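Probable arylamine n-acetyl transferase (Mycobacterium abscessus, PDB 4GUZ) probably transfers acetyl groups from acetyl-coenzyme A to arylamine substrates, as do other members of the arylamine N-acetyltransferase family. Local coordinates at residues Lys57-Asp62 with Phe207-Pro212; Asp96-Gln101 with Phe191-Gln196; Glu153-Arg158 with Gln223-Asp228; Glu256-Leu261 with Leu276-Leu281. One frame throughout, in Å; residues are numbered along the deposited sequence.

Interaction 1 (Lys57-Asp62 with Phe207-Pro212)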
loop_
_atom_site.group_PDB
_atom_site.type_symbol
_atom_site.label_atom_id
_atom_site.label_comp_id
_atom_site.label_asym_id
_atom_site.label_seq_id
_atom_site.Cartn_x
_atom_site.Cartn_y
_atom_site.Cartn_z
ATOM N N LYS A 57 -0.311 -16.466 -8.859
ATOM C CA LYS A 57 1.063 -16.001 -9.145
ATOM C C LYS A 57 1.045 -14.881 -10.222
ATOM O O LYS A 57 2.026 -14.695 -10.958
ATOM C CB LYS A 57 1.984 -17.174 -9.585
ATOM C CG LYS A 57 2.052 -18.351 -8.600
ATOM C CD LYS A 57 3.062 -18.124 -7.468
ATOM C CE LYS A 57 2.733 -18.953 -6.246
ATOM N NZ LYS A 57 1.371 -18.646 -5.718
ATOM N N HIS A 58 -0.080 -14.125 -10.284
ATOM C CA HIS A 58 -0.338 -13.067 -11.264
ATOM C C HIS A 58 -1.310 -12.017 -10.715
ATOM O O HIS A 58 -2.321 -12.357 -10.090
ATOM C CB HIS A 58 -0.915 -13.691 -12.557
ATOM C CG HIS A 58 -1.327 -12.702 -13.602
ATOM N ND1 HIS A 58 -2.657 -12.324 -13.758
ATOM C CD2 HIS A 58 -0.572 -12.033 -14.505
ATOM C CE1 HIS A 58 -2.662 -11.438 -14.742
ATOM N NE2 HIS A 58 -1.431 -11.231 -15.222
ATOM N N VAL A 59 -1.023 -10.743 -11.013
ATOM C CA VAL A 59 -1.846 -9.603 -10.602
ATOM C C VAL A 59 -1.979 -8.628 -11.788
ATOM O O VAL A 59 -0.958 -8.146 -12.282
ATOM C CB VAL A 59 -1.249 -8.892 -9.341
ATOM C CG1 VAL A 59 -1.956 -7.574 -9.057
ATOM C CG2 VAL A 59 -1.274 -9.796 -8.105
ATOM N N ALA A 60 -3.217 -8.313 -12.206
ATOM C CA ALA A 60 -3.475 -7.346 -13.285
ATOM C C ALA A 60 -3.285 -5.927 -12.760
ATOM O O ALA A 60 -3.834 -5.595 -11.706
ATOM C CB ALA A 60 -4.891 -7.512 -13.821
ATOM N N LEU A 61 -2.481 -5.101 -13.455
ATOM C CA LEU A 61 -2.239 -3.738 -12.985
ATOM C C LEU A 61 -2.923 -2.693 -13.862
ATOM O O LEU A 61 -2.891 -1.506 -13.530
ATOM C CB LEU A 61 -0.734 -3.441 -12.847
ATOM C CG LEU A 61 0.070 -4.302 -11.874
ATOM C CD1 LEU A 61 1.498 -3.866 -11.858
ATOM C CD2 LEU A 61 -0.503 -4.226 -10.449
ATOM N N ASP A 62 -3.601 -3.120 -14.945
ATOM C CA ASP A 62 -4.284 -2.162 -15.820
ATOM C C ASP A 62 -5.480 -1.543 -15.086
ATOM O O ASP A 62 -6.183 -2.248 -14.354
ATOM C CB ASP A 62 -4.683 -2.819 -17.151
ATOM C CG ASP A 62 -5.659 -3.956 -17.004
ATOM O OD1 ASP A 62 -5.203 -5.107 -16.818
ATOM O OD2 ASP A 62 -6.874 -3.697 -17.069
ATOM N N PHE A 207 7.910 -10.114 -10.346
ATOM C CA PHE A 207 8.776 -10.729 -9.331
ATOM C C PHE A 207 7.999 -10.908 -8.017
ATOM O O PHE A 207 8.011 -11.995 -7.441
ATOM C CB PHE A 207 10.044 -9.861 -9.101
ATOM C CG PHE A 207 10.897 -10.209 -7.897
ATOM C CD1 PHE A 207 10.773 -9.501 -6.708
ATOM C CD2 PHE A 207 11.856 -11.214 -7.970
ATOM C CE1 PHE A 207 11.556 -9.826 -5.593
ATOM C CE2 PHE A 207 12.644 -11.542 -6.857
ATOM C CZ PHE A 207 12.491 -10.845 -5.675
ATOM N N VAL A 208 7.329 -9.838 -7.544
ATOM C CA VAL A 208 6.577 -9.866 -6.282
ATOM C C VAL A 208 5.444 -10.934 -6.304
ATOM O O VAL A 208 5.266 -11.646 -5.306
ATOM C CB VAL A 208 6.051 -8.454 -5.887
ATOM C CG1 VAL A 208 5.127 -8.514 -4.663
ATOM C CG2 VAL A 208 7.223 -7.518 -5.596
ATOM N N ALA A 209 4.730 -11.081 -7.434
ATOM C CA ALA A 209 3.595 -12.018 -7.507
ATOM C C ALA A 209 3.985 -13.496 -7.728
ATOM O O ALA A 209 3.211 -14.361 -7.310
ATOM C CB ALA A 209 2.613 -11.588 -8.587
ATOM N N SER A 210 5.148 -13.801 -8.365
ATOM C CA SER A 210 5.477 -15.210 -8.643
ATOM C C SER A 210 6.836 -15.736 -8.102
ATOM O O SER A 210 6.970 -16.959 -7.952
ATOM C CB SER A 210 5.420 -15.475 -10.147
ATOM O OG SER A 210 6.425 -14.758 -10.848
ATOM N N SER A 211 7.835 -14.865 -7.849
ATOM C CA SER A 211 9.147 -15.337 -7.405
ATOM C C SER A 211 9.107 -16.000 -6.029
ATOM O O SER A 211 8.470 -15.470 -5.113
ATOM C CB SER A 211 10.177 -14.210 -7.397
ATOM O OG SER A 211 11.452 -14.643 -6.945
ATOM N N PRO A 212 9.819 -17.146 -5.861
ATOM C CA PRO A 212 9.851 -17.804 -4.538
ATOM C C PRO A 212 10.656 -16.986 -3.515
ATOM O O PRO A 212 10.539 -17.209 -2.308
ATOM C CB PRO A 212 10.515 -19.152 -4.833
ATOM C CG PRO A 212 11.373 -18.898 -6.023
ATOM C CD PRO A 212 10.626 -17.887 -6.855
#
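Lys57 lies across the C-terminal end of helix 198-210, its backbone and the first half of its side chain resting on Ala209 and Ser210. Its positive phi of 57° puts it in the left-handed region just where helix 51-56 stops, and this turns its alpha hydrogen to the carbonyl of Ala209. Lys57 CA is 3.3 Å from Ala209 O in a CA-H...O contact with an angle of 146° at the hydrogen. Ala209 O is buried here without any conventional donor, so this weak contact is a modest substitute for one. The bend of the lysine chain at chi2 (-83°) brings CD back over the same carbonyl, with Lys57 CB and CD each 3.8 Å from Ala209 O, and a later bend at chi4 turns the ammonium away. Its NZ is held by Ser217 O and by Ala53 O, in the helix 51-56 that Lys57 terminates. Ser210 fits beside the start of the lysine: its CB is 3.9 Å from Lys57 CB and 3.6 Å from Lys57 O, while its OG turns back to Tyr206 O in its own helix. Beside the lysine backbone, the methyl of Ala209 sits 4.0 Å from Lys57 C and meets the tip of Val59, Val59 CG2 to Ala209 CB 4.3 Å. Tyr78 touches both Ala209 and Val59. The arrangement joins two helix C-termini of the arylamine N-acetyltransferase fold: the left-handed residue that ends helix 51-56, in the N-terminal helical region, lies against the last turn of the helix that follows strand 185-196.

Interaction 2 (Asp96-Gln101 with Phe191-Gln196)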
loop_
_atom_site.group_PDB
_atom_site.type_symbol
_atom_site.label_atom_id
_atom_site.label_comp_id
_atom_site.label_asym_id
_atom_site.label_seq_id
_atom_site.Cartn_x
_atom_site.Cartn_y
_atom_site.Cartn_z
ATOM N N ASP A 96 1.011 17.596 -9.951
ATOM C CA ASP A 96 2.361 17.401 -10.498
ATOM C C ASP A 96 2.991 16.302 -9.645
ATOM O O ASP A 96 3.279 16.530 -8.471
ATOM C CB ASP A 96 3.171 18.718 -10.452
ATOM C CG ASP A 96 4.624 18.645 -10.922
ATOM O OD1 ASP A 96 5.024 17.594 -11.483
ATOM O OD2 ASP A 96 5.353 19.651 -10.757
ATOM N N PHE A 97 3.126 15.095 -10.192
ATOM C CA PHE A 97 3.627 13.977 -9.378
ATOM C C PHE A 97 4.485 13.006 -10.175
ATOM O O PHE A 97 4.496 13.011 -11.410
ATOM C CB PHE A 97 2.431 13.216 -8.742
ATOM C CG PHE A 97 1.693 12.308 -9.700
ATOM C CD1 PHE A 97 1.962 10.942 -9.737
ATOM C CD2 PHE A 97 0.752 12.824 -10.592
ATOM C CE1 PHE A 97 1.311 10.111 -10.649
ATOM C CE2 PHE A 97 0.100 11.993 -11.500
ATOM C CZ PHE A 97 0.382 10.640 -11.522
ATOM N N TYR A 98 5.141 12.103 -9.439
ATOM C CA TYR A 98 5.965 11.058 -10.012
ATOM C C TYR A 98 5.953 9.834 -9.098
ATOM O O TYR A 98 5.622 9.919 -7.909
ATOM C CB TYR A 98 7.397 11.561 -10.299
ATOM C CG TYR A 98 8.193 12.053 -9.112
ATOM C CD1 TYR A 98 9.142 11.242 -8.502
ATOM C CD2 TYR A 98 8.082 13.369 -8.670
ATOM C CE1 TYR A 98 9.923 11.709 -7.442
ATOM C CE2 TYR A 98 8.844 13.841 -7.598
ATOM C CZ TYR A 98 9.776 13.011 -6.998
ATOM O OH TYR A 98 10.535 13.464 -5.940
ATOM N N GLY A 99 6.258 8.708 -9.704
ATOM C CA GLY A 99 6.366 7.434 -9.026
ATOM C C GLY A 99 7.767 7.160 -8.556
ATOM O O GLY A 99 8.752 7.628 -9.148
ATOM N N ILE A 100 7.861 6.411 -7.450
ATOM C CA ILE A 100 9.133 5.990 -6.889
ATOM C C ILE A 100 9.020 4.515 -6.463
ATOM O O ILE A 100 7.915 3.936 -6.473
ATOM C CB ILE A 100 9.630 6.900 -5.725
ATOM C CG1 ILE A 100 8.637 6.891 -4.538
ATOM C CG2 ILE A 100 10.007 8.317 -6.193
ATOM C CD1 ILE A 100 9.254 7.373 -3.238
ATOM N N GLN A 101 10.165 3.930 -6.099
ATOM C CA GLN A 101 10.283 2.569 -5.583
ATOM C C GLN A 101 11.049 2.572 -4.274
ATOM O O GLN A 101 12.069 3.247 -4.157
ATOM C CB GLN A 101 10.966 1.636 -6.600
ATOM C CG GLN A 101 10.072 1.279 -7.762
ATOM C CD GLN A 101 9.346 -0.012 -7.571
ATOM O OE1 GLN A 101 8.634 -0.215 -6.590
ATOM N NE2 GLN A 101 9.472 -0.894 -8.540
ATOM N N PHE A 191 13.977 4.609 0.445
ATOM C CA PHE A 191 13.605 4.973 -0.926
ATOM C C PHE A 191 14.536 6.051 -1.445
ATOM O O PHE A 191 15.180 6.741 -0.675
ATOM C CB PHE A 191 12.128 5.417 -1.050
ATOM C CG PHE A 191 11.719 6.605 -0.197
ATOM C CD1 PHE A 191 11.259 6.423 1.096
ATOM C CD2 PHE A 191 11.761 7.898 -0.708
ATOM C CE1 PHE A 191 10.912 7.520 1.894
ATOM C CE2 PHE A 191 11.411 8.991 0.076
ATOM C CZ PHE A 191 10.965 8.796 1.367
ATOM N N VAL A 192 14.581 6.180 -2.768
ATOM C CA VAL A 192 15.305 7.208 -3.521
ATOM C C VAL A 192 14.258 7.860 -4.428
ATOM O O VAL A 192 13.248 7.228 -4.748
ATOM C CB VAL A 192 16.518 6.639 -4.294
ATOM C CG1 VAL A 192 17.578 6.091 -3.328
ATOM C CG2 VAL A 192 16.095 5.592 -5.310
ATOM N N LEU A 193 14.494 9.105 -4.846
ATOM C CA LEU A 193 13.518 9.823 -5.648
ATOM C C LEU A 193 13.639 9.562 -7.146
ATOM O O LEU A 193 12.931 10.223 -7.904
ATOM C CB LEU A 193 13.624 11.318 -5.381
ATOM C CG LEU A 193 13.446 11.754 -3.904
ATOM C CD1 LEU A 193 13.580 13.261 -3.786
ATOM C CD2 LEU A 193 12.098 11.265 -3.328
ATOM N N GLU A 194 14.486 8.603 -7.586
ATOM C CA GLU A 194 14.579 8.289 -9.018
ATOM C C GLU A 194 13.179 8.004 -9.582
ATOM O O GLU A 194 12.493 7.108 -9.061
ATOM C CB GLU A 194 15.502 7.066 -9.267
ATOM C CG GLU A 194 15.885 6.890 -10.739
ATOM C CD GLU A 194 16.620 8.074 -11.353
ATOM O OE1 GLU A 194 17.562 8.598 -10.712
ATOM O OE2 GLU A 194 16.192 8.533 -12.437
ATOM N N PRO A 195 12.718 8.759 -10.613
ATOM C CA PRO A 195 11.361 8.521 -11.134
ATOM C C PRO A 195 11.171 7.116 -11.689
ATOM O O PRO A 195 12.052 6.559 -12.350
ATOM C CB PRO A 195 11.198 9.594 -12.238
ATOM C CG PRO A 195 12.169 10.658 -11.864
ATOM C CD PRO A 195 13.347 9.916 -11.285
ATOM N N GLN A 196 10.001 6.532 -11.383
ATOM C CA GLN A 196 9.613 5.195 -11.821
ATOM C C GLN A 196 8.259 5.280 -12.481
ATOM O O GLN A 196 7.497 6.194 -12.202
ATOM C CB GLN A 196 9.612 4.197 -10.636
ATOM C CG GLN A 196 11.000 4.016 -10.018
ATOM C CD GLN A 196 11.843 3.052 -10.809
ATOM O OE1 GLN A 196 11.551 1.857 -10.887
ATOM N NE2 GLN A 196 12.887 3.562 -11.431
HETATM O O HOH W 1 7.189 8.911 -12.580
HETATM O O HOH W 2 12.745 5.495 -6.791
#
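Gly99 and Gln196 hold the two strands together at one point: Gln196 N donates to Gly99 O over 2.8 Å. The N-H comes from above the carbonyl plane, in keeping with strand segments that run at 103° to one another. Pro195 CA adds a CA-H...O contact to the same Gly99 O at 3.4 Å. Water replaces direct bonding on both flanks: one molecule takes the N-H of Gly99 and donates to Gln196 O, and a second takes that of Gln101 and donates to Val192 O and Glu194 O. The side chains fill in around this single direct bond. With CG of Tyr98 lodged between its backbone N and carbonyl carbon (chi1 60°), the ring swings across to Leu193, where Tyr98 CE1 stands 3.4 Å from Leu193 O and Tyr98 OH is 3.7 Å from Leu193 CD1; the hydroxyl itself bonds to Gln127 OE1. Ile100 adopts a similar first torsion for CG1, which carries Ile100 CD1 to 3.6 Å from Phe191 CD2, while its CG2 lies 3.7 Å from Val192 O. Gln101 and Gln196, both bent at chi2, meet at about a right angle with amide planes 26° apart. Their aliphatic carbons meet, Gln101 CG to Gln196 CG 3.7 Å, and Gln196 OE1 also lies 3.5 Å from Gln101 CG; the Gln101 OE1 is taken by Tyr80 OH. Strand 96-104 has strand 116-123 along its other edge, strand 170-176 continues the sheet beyond strand 185-196 with Trp171 against Phe191, and helix 198-210 lies against the two glutamines through Tyr201.

Interaction 3 (Glu153-Arg158 with Gln223-Asp228)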
loop_
_atom_site.group_PDB
_atom_site.type_symbol
_atom_site.label_atom_id
_atom_site.label_comp_id
_atom_site.label_asym_id
_atom_site.label_seq_id
_atom_site.Cartn_x
_atom_site.Cartn_y
_atom_site.Cartn_z
ATOM N N GLU A 153 -2.191 10.225 13.546
ATOM C CA GLU A 153 -3.237 9.727 14.438
ATOM C C GLU A 153 -2.547 9.025 15.637
ATOM O O GLU A 153 -1.695 9.668 16.261
ATOM C CB GLU A 153 -4.251 8.852 13.672
ATOM C CG GLU A 153 -5.124 9.658 12.710
ATOM C CD GLU A 153 -6.034 10.688 13.365
ATOM O OE1 GLU A 153 -6.241 10.638 14.599
ATOM O OE2 GLU A 153 -6.491 11.591 12.637
ATOM N N SER A 154 -2.816 7.736 15.920
ATOM C CA SER A 154 -2.149 7.045 17.037
ATOM C C SER A 154 -0.798 6.442 16.644
ATOM O O SER A 154 -0.079 5.919 17.506
ATOM C CB SER A 154 -3.037 5.959 17.633
ATOM O OG SER A 154 -4.227 6.519 18.165
ATOM N N TRP A 155 -0.458 6.518 15.351
ATOM C CA TRP A 155 0.782 5.996 14.792
ATOM C C TRP A 155 1.811 7.082 14.783
ATOM O O TRP A 155 1.455 8.265 14.761
ATOM C CB TRP A 155 0.558 5.460 13.365
ATOM C CG TRP A 155 -0.586 4.493 13.289
ATOM C CD1 TRP A 155 -1.882 4.780 12.969
ATOM C CD2 TRP A 155 -0.565 3.121 13.708
ATOM N NE1 TRP A 155 -2.667 3.660 13.134
ATOM C CE2 TRP A 155 -1.878 2.621 13.571
ATOM C CE3 TRP A 155 0.461 2.233 14.088
ATOM C CZ2 TRP A 155 -2.197 1.277 13.811
ATOM C CZ3 TRP A 155 0.135 0.908 14.364
ATOM C CH2 TRP A 155 -1.178 0.442 14.229
ATOM N N THR A 156 3.089 6.692 14.804
ATOM C CA THR A 156 4.209 7.641 14.767
ATOM C C THR A 156 5.241 7.129 13.781
ATOM O O THR A 156 5.584 5.940 13.796
ATOM C CB THR A 156 4.807 7.879 16.166
ATOM O OG1 THR A 156 3.755 8.010 17.114
ATOM C CG2 THR A 156 5.679 9.129 16.224
ATOM N N TYR A 157 5.737 8.035 12.937
ATOM C CA TYR A 157 6.742 7.720 11.927
ATOM C C TYR A 157 7.959 8.604 12.086
ATOM O O TYR A 157 7.878 9.712 12.638
ATOM C CB TYR A 157 6.148 7.891 10.508
ATOM C CG TYR A 157 4.978 6.960 10.262
ATOM C CD1 TYR A 157 5.175 5.590 10.095
ATOM C CD2 TYR A 157 3.675 7.443 10.205
ATOM C CE1 TYR A 157 4.099 4.720 9.946
ATOM C CE2 TYR A 157 2.589 6.581 10.054
ATOM C CZ TYR A 157 2.807 5.218 9.936
ATOM O OH TYR A 157 1.749 4.352 9.767
ATOM N N ARG A 158 9.089 8.121 11.585
ATOM C CA ARG A 158 10.316 8.896 11.538
ATOM C C ARG A 158 10.834 8.858 10.121
ATOM O O ARG A 158 10.902 7.792 9.515
ATOM C CB ARG A 158 11.385 8.399 12.500
ATOM C CG ARG A 158 12.547 9.404 12.600
ATOM C CD ARG A 158 13.848 8.767 12.976
ATOM N NE ARG A 158 14.860 9.785 13.260
ATOM C CZ ARG A 158 16.050 9.520 13.785
ATOM N NH1 ARG A 158 16.387 8.270 14.084
ATOM N NH2 ARG A 158 16.914 10.502 14.015
ATOM N N GLN A 223 -4.175 -6.731 5.097
ATOM C CA GLN A 223 -3.939 -5.664 6.074
ATOM C C GLN A 223 -5.053 -4.646 6.091
ATOM O O GLN A 223 -5.728 -4.452 5.084
ATOM C CB GLN A 223 -2.601 -4.957 5.768
ATOM C CG GLN A 223 -1.360 -5.881 5.693
ATOM C CD GLN A 223 -0.120 -5.060 5.507
ATOM O OE1 GLN A 223 0.273 -4.313 6.394
ATOM N NE2 GLN A 223 0.502 -5.133 4.322
ATOM N N GLN A 224 -5.233 -3.982 7.249
ATOM C CA GLN A 224 -6.216 -2.911 7.409
ATOM C C GLN A 224 -5.720 -1.974 8.490
ATOM O O GLN A 224 -5.252 -2.443 9.519
ATOM C CB GLN A 224 -7.627 -3.479 7.747
ATOM C CG GLN A 224 -8.714 -2.400 7.970
ATOM C CD GLN A 224 -9.948 -3.032 8.574
ATOM O OE1 GLN A 224 -10.783 -3.647 7.881
ATOM N NE2 GLN A 224 -10.051 -2.966 9.893
ATOM N N ILE A 225 -5.795 -0.648 8.257
ATOM C CA ILE A 225 -5.361 0.320 9.266
ATOM C C ILE A 225 -6.486 1.344 9.485
ATOM O O ILE A 225 -7.284 1.626 8.583
ATOM C CB ILE A 225 -3.979 0.967 8.922
ATOM C CG1 ILE A 225 -3.354 1.710 10.138
ATOM C CG2 ILE A 225 -4.041 1.818 7.646
ATOM C CD1 ILE A 225 -1.824 2.084 10.063
ATOM N N SER A 226 -6.578 1.816 10.727
ATOM C CA SER A 226 -7.526 2.805 11.207
ATOM C C SER A 226 -6.738 3.857 11.986
ATOM O O SER A 226 -5.585 3.588 12.342
ATOM C CB SER A 226 -8.561 2.125 12.115
ATOM O OG SER A 226 -9.298 1.116 11.441
ATOM N N PRO A 227 -7.336 5.008 12.394
ATOM C CA PRO A 227 -6.567 5.972 13.204
ATOM C C PRO A 227 -6.050 5.403 14.545
ATOM O O PRO A 227 -4.984 5.823 15.009
ATOM C CB PRO A 227 -7.578 7.102 13.441
ATOM C CG PRO A 227 -8.509 7.023 12.268
ATOM C CD PRO A 227 -8.685 5.530 12.084
ATOM N N ASP A 228 -6.772 4.451 15.158
ATOM C CA ASP A 228 -6.358 3.940 16.462
ATOM C C ASP A 228 -6.384 2.403 16.528
ATOM O O ASP A 228 -6.514 1.816 17.615
ATOM C CB ASP A 228 -7.248 4.569 17.571
ATOM C CG ASP A 228 -6.745 4.392 18.999
ATOM O OD1 ASP A 228 -5.531 4.561 19.228
ATOM O OD2 ASP A 228 -7.573 4.061 19.885
#
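Glu153 and Ser154 meet Pro227 and Asp228 where two beta turns touch, one joining strands 147-152 and 155-162 of the larger antiparallel sheet, the other joining strands 221-226 and 229-234 of the smaller one. Three hydrogen bonds tie the turns. Ser154 N reaches Pro227 O over 3.0 Å, nearly along the C=O axis. Ser154 OG donates to Asp228 OD1 at 2.6 Å, on the anti side of the carboxylate and 34° out of its plane; Gln242 NE2 also bonds to this oxygen. Trp155 NE1 gives an almost straight bond (172°) of 3.0 Å to Ser226 O, which lies at the edge of the indole, in its plane. One face of that indole takes Ile225: CD1 stands 3.7 Å from the centroid of the five-membered ring in a CH-pi contact. Glu153 lies alongside Pro227, Glu153 CG to Pro227 CB 3.6 Å, and carries its carboxylate on to a salt bridge with Arg40. Edge bond and face contact together help to set the position and tilt of the tryptophan ring. With one main-chain bond, one indole-to-carbonyl bond and one hydroxyl-to-carboxylate bond, the join between the sheets depends on side chains as well as backbone.

Interaction 4 (Glu256-Leu261 with Leu276-Leu281)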
loop_
_atom_site.group_PDB
_atom_site.type_symbol
_atom_site.label_atom_id
_atom_site.label_comp_id
_atom_site.label_asym_id
_atom_site.label_seq_id
_atom_site.Cartn_x
_atom_site.Cartn_y
_atom_site.Cartn_z
ATOM N N GLU A 256 -12.058 -20.370 9.610
ATOM C CA GLU A 256 -12.049 -19.095 10.341
ATOM C C GLU A 256 -11.408 -17.987 9.495
ATOM O O GLU A 256 -11.847 -16.843 9.580
ATOM C CB GLU A 256 -11.329 -19.225 11.682
ATOM C CG GLU A 256 -12.168 -19.897 12.760
ATOM C CD GLU A 256 -11.395 -20.394 13.968
ATOM O OE1 GLU A 256 -10.181 -20.672 13.835
ATOM O OE2 GLU A 256 -12.016 -20.546 15.043
ATOM N N VAL A 257 -10.408 -18.338 8.651
ATOM C CA VAL A 257 -9.749 -17.385 7.738
ATOM C C VAL A 257 -10.796 -16.797 6.790
ATOM O O VAL A 257 -10.886 -15.571 6.691
ATOM C CB VAL A 257 -8.566 -18.014 6.956
ATOM C CG1 VAL A 257 -8.057 -17.064 5.853
ATOM C CG2 VAL A 257 -7.432 -18.378 7.905
ATOM N N LEU A 258 -11.605 -17.656 6.120
ATOM C CA LEU A 258 -12.656 -17.149 5.223
ATOM C C LEU A 258 -13.650 -16.274 5.980
ATOM O O LEU A 258 -14.089 -15.252 5.451
ATOM C CB LEU A 258 -13.422 -18.283 4.516
ATOM C CG LEU A 258 -12.650 -19.280 3.649
ATOM C CD1 LEU A 258 -13.628 -20.271 3.033
ATOM C CD2 LEU A 258 -11.916 -18.583 2.509
ATOM N N ALA A 259 -14.023 -16.681 7.217
ATOM C CA ALA A 259 -14.940 -15.889 8.052
ATOM C C ALA A 259 -14.331 -14.531 8.404
ATOM O O ALA A 259 -14.998 -13.509 8.256
ATOM C CB ALA A 259 -15.290 -16.648 9.325
ATOM N N THR A 260 -13.066 -14.525 8.871
ATOM C CA THR A 260 -12.332 -13.308 9.259
ATOM C C THR A 260 -12.160 -12.391 8.049
ATOM O O THR A 260 -12.351 -11.179 8.183
ATOM C CB THR A 260 -10.984 -13.671 9.915
ATOM O OG1 THR A 260 -11.255 -14.319 11.162
ATOM C CG2 THR A 260 -10.120 -12.463 10.180
ATOM N N LEU A 261 -11.839 -12.965 6.870
ATOM C CA LEU A 261 -11.690 -12.166 5.647
ATOM C C LEU A 261 -12.959 -11.356 5.359
ATOM O O LEU A 261 -12.871 -10.165 5.070
ATOM C CB LEU A 261 -11.330 -13.056 4.443
ATOM C CG LEU A 261 -9.867 -13.510 4.367
ATOM C CD1 LEU A 261 -9.682 -14.538 3.270
ATOM C CD2 LEU A 261 -8.919 -12.322 4.151
ATOM N N LEU A 276 -9.871 -23.048 -3.523
ATOM C CA LEU A 276 -8.425 -23.057 -3.758
ATOM C C LEU A 276 -7.670 -22.403 -2.589
ATOM O O LEU A 276 -6.586 -22.875 -2.238
ATOM C CB LEU A 276 -8.095 -22.356 -5.086
ATOM C CG LEU A 276 -6.648 -22.438 -5.604
ATOM C CD1 LEU A 276 -6.215 -23.879 -5.857
ATOM C CD2 LEU A 276 -6.485 -21.620 -6.875
ATOM N N LEU A 277 -8.238 -21.352 -1.966
ATOM C CA LEU A 277 -7.556 -20.696 -0.840
ATOM C C LEU A 277 -7.457 -21.641 0.356
ATOM O O LEU A 277 -6.371 -21.771 0.916
ATOM C CB LEU A 277 -8.204 -19.356 -0.445
ATOM C CG LEU A 277 -7.527 -18.588 0.714
ATOM C CD1 LEU A 277 -6.148 -18.082 0.341
ATOM C CD2 LEU A 277 -8.370 -17.452 1.174
ATOM N N LEU A 278 -8.560 -22.353 0.692
ATOM C CA LEU A 278 -8.624 -23.347 1.771
ATOM C C LEU A 278 -7.537 -24.428 1.597
ATOM O O LEU A 278 -6.982 -24.887 2.594
ATOM C CB LEU A 278 -10.023 -24.009 1.824
ATOM C CG LEU A 278 -11.193 -23.164 2.331
ATOM C CD1 LEU A 278 -12.526 -23.864 2.098
ATOM C CD2 LEU A 278 -11.067 -22.882 3.796
ATOM N N GLU A 279 -7.226 -24.805 0.332
ATOM C CA GLU A 279 -6.189 -25.780 -0.026
ATOM C C GLU A 279 -4.816 -25.209 0.293
ATOM O O GLU A 279 -3.996 -25.918 0.879
ATOM C CB GLU A 279 -6.281 -26.194 -1.511
ATOM C CG GLU A 279 -7.474 -27.085 -1.827
ATOM C CD GLU A 279 -7.647 -27.536 -3.269
ATOM O OE1 GLU A 279 -6.680 -27.442 -4.060
ATOM O OE2 GLU A 279 -8.758 -28.008 -3.600
ATOM N N ARG A 280 -4.576 -23.916 -0.048
ATOM C CA ARG A 280 -3.317 -23.225 0.281
ATOM C C ARG A 280 -3.153 -23.122 1.811
ATOM O O ARG A 280 -2.053 -23.322 2.329
ATOM C CB ARG A 280 -3.262 -21.815 -0.346
ATOM C CG ARG A 280 -3.333 -21.762 -1.871
ATOM C CD ARG A 280 -1.995 -22.037 -2.547
ATOM N NE ARG A 280 -1.983 -21.583 -3.941
ATOM C CZ ARG A 280 -2.409 -22.301 -4.979
ATOM N NH1 ARG A 280 -2.894 -23.524 -4.797
ATOM N NH2 ARG A 280 -2.359 -21.798 -6.204
ATOM N N LEU A 281 -4.266 -22.861 2.523
ATOM C CA LEU A 281 -4.312 -22.731 3.983
ATOM C C LEU A 281 -4.137 -24.087 4.708
ATOM O O LEU A 281 -3.482 -24.121 5.747
ATOM C CB LEU A 281 -5.624 -22.055 4.427
ATOM C CG LEU A 281 -5.906 -20.647 3.866
ATOM C CD1 LEU A 281 -7.337 -20.243 4.110
ATOM C CD2 LEU A 281 -4.930 -19.593 4.407
#
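Val257, Leu258 and Leu261 face Leu277, Leu278 and Leu281 across a pair of C-terminal helices, 254-263 and 271-282, packed at a steep crossing; the two segments have axes 10.9 Å apart and N-to-C directions at 124°. The interface is purely apolar. Val257 and Leu281 reach toward each other tip to tip, Val257 CG1 to Leu281 CD1 3.7 Å; a chi1 of 171° directs that valine methyl at the leucine. At the other end Leu261 and Leu277 do the same, Leu261 CD1 to Leu277 CD2 3.8 Å. Leu258 works between two partners: its CD2 slides past Leu277 CD2 at 4.0 Å, whereas its CD1 meets Leu278 CD2 at 3.7 Å, the latter two chains crossing at about a right angle. Further out, Leu233 of strand 229-234 touches Val257 and Leu261, tying helix 254-263 to the smaller sheet. Leu51 and Leu55 pack on Leu277, so helix 51-56 adjoins helix 271-282, and Arg280 NE bonds to Val54 O of helix 51-56. Arg236 NH1 binds Leu281 O. Within helix 254-263, on the flank turned from Leu277 and Leu281, Glu256 O receives both Thr260 N at 2.7 Å and Thr260 OG1 at 3.0 Å, the hydroxyl coming from above the carbonyl plane.

Overall arrangement
Interactions 2 and 3 both reach the eight-stranded sheet, their centres 23 Å apart, and each brings a side chain, Gln101 and Tyr157 respectively, near the residues Cys79, His116 and Asp131. These three have the geometry of a Cys-His-Asp triad, consistent with the catalytic triad known in this family. Interaction 1 connects to interaction 2 through the chain itself, since strand 185-196 runs on into helix 198-210; the centres are 21 Å apart and the nearest atoms about 8 Å. Interaction 4 comes within about 5 Å of interaction 1, helix 51-56 serving both, but its centre is 36 Å from that of interaction 2, across the molecule.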